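Local structure of cellulose 1,4-beta-cellobiosidase (Thermobifida fusca, 4JJJ) at residues S411-G416 with L469-Q474. The protein probably hydrolyses cellulose to cellobiose as a cellobiohydrolase, this chain being its family 48 glycoside hydrolase catalytic domain. The protein carries 1 engineered substitution. Numbering follows the deposited sequence.
Sequences SNNWFG and LEWSGQ. With BGC (beta-D-glucopyranose), chain B; BGC (beta-D-glucopyranose), chain C.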
ATOM      1  N   SER A 411      -6.191   1.461  11.140  1.00  6.01           N
ATOM      2  CA  SER A 411      -5.220   1.061  10.153  1.00  5.71           C
ATOM      3  C   SER A 411      -4.045   0.266  10.709  1.00  5.51           C
ATOM      4  O   SER A 411      -3.349  -0.436   9.947  1.00  5.51           O
ATOM      5  CB  SER A 411      -4.631   2.214   9.395  1.00  5.97           C
ATOM      6  OG  SER A 411      -3.905   3.042  10.313  1.00  5.70           O
ATOM      7  N   ASN A 412      -3.719   0.369  12.001  1.00  5.41           N
ATOM      8  CA  ASN A 412      -2.595  -0.343  12.568  1.00  5.19           C
ATOM      9  C   ASN A 412      -2.962  -1.544  13.456  1.00  5.38           C
ATOM     10  O   ASN A 412      -2.121  -2.122  14.163  1.00  5.40           O
ATOM     11  CB  ASN A 412      -1.608   0.592  13.337  1.00  4.55           C
ATOM     12  CG  ASN A 412      -0.247   0.014  13.469  1.00  4.96           C
ATOM     13  OD1 ASN A 412       0.306  -0.611  12.534  1.00  4.43           O
ATOM     14  ND2 ASN A 412       0.361   0.247  14.678  1.00  4.54           N
ATOM     15  N   ASN A 413      -4.204  -2.007  13.386  1.00  5.23           N
ATOM     16  CA  ASN A 413      -4.596  -3.200  14.138  1.00  5.64           C
ATOM     17  C   ASN A 413      -4.103  -4.503  13.444  1.00  6.21           C
ATOM     18  O   ASN A 413      -4.039  -5.556  14.035  1.00  7.61           O
ATOM     19  CB  ASN A 413      -6.078  -3.177  14.298  1.00  6.31           C
ATOM     20  CG  ASN A 413      -6.543  -2.168  15.350  1.00  6.68           C
ATOM     21  OD1 ASN A 413      -5.788  -1.321  15.832  1.00  6.84           O
ATOM     22  ND2 ASN A 413      -7.837  -2.242  15.682  1.00  7.67           N
ATOM     23  N   TRP A 414      -3.831  -4.451  12.131  1.00  5.75           N
ATOM     24  CA  TRP A 414      -3.320  -5.694  11.416  1.00  5.41           C
ATOM     25  C   TRP A 414      -1.889  -5.932  11.662  1.00  5.45           C
ATOM     26  O   TRP A 414      -1.046  -5.055  11.367  1.00  5.52           O
ATOM     27  CB  TRP A 414      -3.542  -5.438   9.943  1.00  5.24           C
ATOM     28  CG  TRP A 414      -3.175  -6.646   9.114  1.00  5.24           C
ATOM     29  CD1 TRP A 414      -3.569  -7.955   9.337  1.00  5.84           C
ATOM     30  CD2 TRP A 414      -2.433  -6.641   7.883  1.00  5.32           C
ATOM     31  NE1 TRP A 414      -3.042  -8.767   8.373  1.00  5.62           N
ATOM     32  CE2 TRP A 414      -2.347  -7.994   7.460  1.00  5.21           C
ATOM     33  CE3 TRP A 414      -1.745  -5.665   7.181  1.00  5.25           C
ATOM     34  CZ2 TRP A 414      -1.671  -8.328   6.295  1.00  5.49           C
ATOM     35  CZ3 TRP A 414      -1.094  -5.995   6.054  1.00  5.56           C
ATOM     36  CH2 TRP A 414      -1.042  -7.329   5.613  1.00  5.11           C
ATOM     37  N   PHE A 415      -1.574  -7.099  12.227  1.00  5.32           N
ATOM     38  CA  PHE A 415      -0.193  -7.512  12.450  1.00  5.32           C
ATOM     39  C   PHE A 415       0.652  -7.571  11.191  1.00  5.15           C
ATOM     40  O   PHE A 415       1.870  -7.441  11.332  1.00  6.02           O
ATOM     41  CB  PHE A 415      -0.120  -8.818  13.210  1.00  5.76           C
ATOM     42  CG  PHE A 415       1.246  -9.308  13.513  1.00  5.89           C
ATOM     43  CD1 PHE A 415       1.992  -8.838  14.608  1.00  6.60           C
ATOM     44  CD2 PHE A 415       1.815 -10.251  12.713  1.00  6.67           C
ATOM     45  CE1 PHE A 415       3.247  -9.315  14.915  1.00  6.49           C
ATOM     46  CE2 PHE A 415       3.079 -10.733  12.978  1.00  6.15           C
ATOM     47  CZ  PHE A 415       3.792 -10.280  14.107  1.00  6.14           C
ATOM     48  N   GLY A 416       0.029  -7.712  10.061  1.00  5.14           N
ATOM     49  CA  GLY A 416       0.799  -7.728   8.808  1.00  5.12           C
ATOM     50  C   GLY A 416       1.696  -6.527   8.655  1.00  4.91           C
ATOM     51  O   GLY A 416       2.805  -6.636   8.126  1.00  4.93           O
ATOM     52  N   LEU A 469      -4.290  -6.679  16.505  1.00  7.00           N
ATOM     53  CA  LEU A 469      -3.639  -6.004  17.577  1.00  6.83           C
ATOM     54  C   LEU A 469      -4.597  -4.934  18.159  1.00  7.19           C
ATOM     55  O   LEU A 469      -5.399  -4.360  17.431  1.00  7.64           O
ATOM     56  CB  LEU A 469      -2.408  -5.291  17.084  1.00  7.09           C
ATOM     57  CG  LEU A 469      -1.347  -6.161  16.409  1.00  6.53           C
ATOM     58  CD1 LEU A 469      -0.199  -5.361  15.959  1.00  6.82           C
ATOM     59  CD2 LEU A 469      -0.873  -7.298  17.303  1.00  6.06           C
ATOM     60  N   GLU A 470      -4.492  -4.701  19.478  0.50  6.18           N
ATOM     61  CA  GLU A 470      -5.219  -3.651  20.172  0.50  6.18           C
ATOM     62  C   GLU A 470      -4.230  -2.723  20.876  0.50  6.16           C
ATOM     63  O   GLU A 470      -3.391  -3.188  21.713  0.50  6.89           O
ATOM     64  CB  GLU A 470      -6.161  -4.207  21.237  0.50  5.76           C
ATOM     65  CG  GLU A 470      -7.029  -3.119  21.914  0.50  5.81           C
ATOM     66  CD  GLU A 470      -8.174  -2.531  21.116  0.50  6.57           C
ATOM     67  OE1 GLU A 470      -8.500  -3.089  20.069  0.50  8.55           O
ATOM     68  OE2 GLU A 470      -8.738  -1.499  21.535  0.50  7.34           O
ATOM     69  N   TRP A 471      -4.264  -1.454  20.501  1.00  6.05           N
ATOM     70  CA  TRP A 471      -3.318  -0.456  20.957  1.00  6.14           C
ATOM     71  C   TRP A 471      -3.994   0.427  22.064  1.00  6.69           C
ATOM     72  O   TRP A 471      -5.194   0.643  22.076  1.00  7.20           O
ATOM     73  CB  TRP A 471      -3.019   0.478  19.788  1.00  6.04           C
ATOM     74  CG  TRP A 471      -2.255  -0.222  18.715  1.00  5.77           C
ATOM     75  CD1 TRP A 471      -2.719  -0.851  17.597  1.00  6.10           C
ATOM     76  CD2 TRP A 471      -0.810  -0.487  18.766  1.00  6.60           C
ATOM     77  NE1 TRP A 471      -1.671  -1.521  16.913  1.00  6.73           N
ATOM     78  CE2 TRP A 471      -0.497  -1.281  17.609  1.00  6.06           C
ATOM     79  CE3 TRP A 471       0.194  -0.103  19.623  1.00  6.53           C
ATOM     80  CZ2 TRP A 471       0.780  -1.742  17.363  1.00  7.10           C
ATOM     81  CZ3 TRP A 471       1.474  -0.499  19.322  1.00  7.41           C
ATOM     82  CH2 TRP A 471       1.747  -1.340  18.275  1.00  7.39           C
ATOM     83  N   SER A 472      -3.155   0.940  22.937  1.00  6.89           N
ATOM     84  CA  SER A 472      -3.573   1.847  23.926  1.00  6.84           C
ATOM     85  C   SER A 472      -2.441   2.788  24.281  1.00  6.53           C
ATOM     86  O   SER A 472      -1.285   2.448  24.164  1.00  7.48           O
ATOM     87  CB  SER A 472      -4.151   1.133  25.143  1.00  6.68           C
ATOM     88  OG  SER A 472      -3.206   0.292  25.741  1.00  7.98           O
ATOM     89  N   GLY A 473      -2.801   3.936  24.872  1.00  6.47           N
ATOM     90  CA  GLY A 473      -1.751   4.838  25.261  1.00  6.94           C
ATOM     91  C   GLY A 473      -1.065   5.612  24.142  1.00  7.24           C
ATOM     92  O   GLY A 473      -1.615   5.747  23.016  1.00  7.71           O
ATOM     93  N   GLN A 474       0.120   6.161  24.395  1.00  7.79           N
ATOM     94  CA  GLN A 474       0.826   6.924  23.400  1.00  8.45           C
ATOM     95  C   GLN A 474       2.287   6.900  23.707  1.00  7.39           C
ATOM     96  O   GLN A 474       2.701   6.768  24.913  1.00  7.60           O
ATOM     97  CB  GLN A 474       0.341   8.371  23.362  1.00 11.26           C
ATOM     98  CG  GLN A 474       0.562   9.128  24.624  1.00 12.66           C
ATOM     99  CD  GLN A 474       0.182  10.635  24.485  1.00 15.10           C
ATOM    100  OE1 GLN A 474      -0.588  10.986  23.613  1.00 15.29           O
ATOM    101  NE2 GLN A 474       0.829  11.514  25.238  1.00 19.24           N
TER
HETATM  102  C2  BGC B   1      -6.340  -8.489   7.125  0.50  5.92           C
HETATM  103  C3  BGC B   1      -6.281  -7.722   5.809  0.50  5.25           C
HETATM  104  C4  BGC B   1      -5.365  -8.445   4.799  0.50  4.54           C
HETATM  105  C5  BGC B   1      -5.587  -9.965   4.678  0.50  4.76           C
HETATM  106  C6  BGC B   1      -4.458 -10.687   3.938  0.50  4.76           C
HETATM  107  C1  BGC B   1      -6.613  -9.956   6.889  0.50  6.37           C
HETATM  108  O1  BGC B   1      -6.572 -10.603   8.203  0.50  9.23           O
HETATM  109  O2  BGC B   1      -7.410  -7.831   7.882  0.50  5.66           O
HETATM  110  O3  BGC B   1      -5.819  -6.384   6.018  0.50  5.82           O
HETATM  111  O4  BGC B   1      -5.491  -7.903   3.482  0.50  3.63           O
HETATM  112  O5  BGC B   1      -5.659 -10.552   5.977  0.50  5.70           O
HETATM  113  O6  BGC B   1      -3.232 -10.632   4.621  0.50  4.84           O
HETATM  114  C2  BGC C   2      -4.493  -6.937   1.574  0.50  2.90           C
HETATM  115  C3  BGC C   2      -3.373  -6.044   1.048  0.50  2.77           C
HETATM  116  C4  BGC C   2      -3.278  -4.741   1.894  0.50  2.76           C
HETATM  117  C5  BGC C   2      -3.285  -5.032   3.416  0.50  2.74           C
HETATM  118  C6  BGC C   2      -3.377  -3.745   4.202  0.50  2.74           C
HETATM  119  C1  BGC C   2      -4.366  -7.182   3.066  0.50  3.11           C
HETATM  120  O2  BGC C   2      -4.442  -8.201   0.925  0.50  2.92           O
HETATM  121  O3  BGC C   2      -3.654  -5.775  -0.348  0.50  2.86           O
HETATM  122  O4  BGC C   2      -2.079  -4.039   1.507  0.50  2.67           O
HETATM  123  O5  BGC C   2      -4.398  -5.889   3.700  0.50  2.90           O
HETATM  124  O6  BGC C   2      -4.533  -3.013   3.846  0.50  2.72           O
HETATM  125  O   HOH W   1      -6.168  -0.740  18.534  1.00  7.90           O
HETATM  126  O   HOH W   2      -9.296  -1.047  17.975  1.00 12.92           O
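W471 and L469, on the two-stranded antiparallel hairpin of 465-473 and 488-496, hold N412 and N413 in the loop that leads into helix 416-432 of the (α/α)6 barrel. Two direct hydrogen bonds do this. The indole NE1 of W471 donates to N412 O at 2.9 Å, reaching the oxygen from above its carbonyl plane, while L469 N meets N413 O on a lone pair at 2.7 Å. Tryptophan suits its place because it brings a donor and a flat surface together: ND2 of N412 comes over the rim of the indole, 3.0 Å above its plane, the amide turned only 17° from the ring. The N412 CG stands anti to the backbone N (chi1 -158°), which carries ND2 over that ring, and Q324 and the I373 carbonyl bond its two ends. The side chain of N413 reaches the strand through water, its OD1 accepting from one that also takes the backbone N-H of W471 and its ND2 donating to another that bonds E470 OE1. Apolar contact is lighter: the branched end of L469 fits beside F415, CD2 lying 4.2 Å from CD1 of the ring. Between these fixed neighbours W414 turns away from the hairpin and offers one indole face to two glucose units, with C2 of the chain B glucose 3.5 Å from NE1, a sugar platform as is common in cellulases. With an alanine here, both sugars would probably lose the aromatic face they rest against, and a gap would open beside F417 and W420, whose rings meet the indole edge-to-face. On the opposite face, side-chain-less G416 lets its CA sit 3.3 Å above the ring plane of W414.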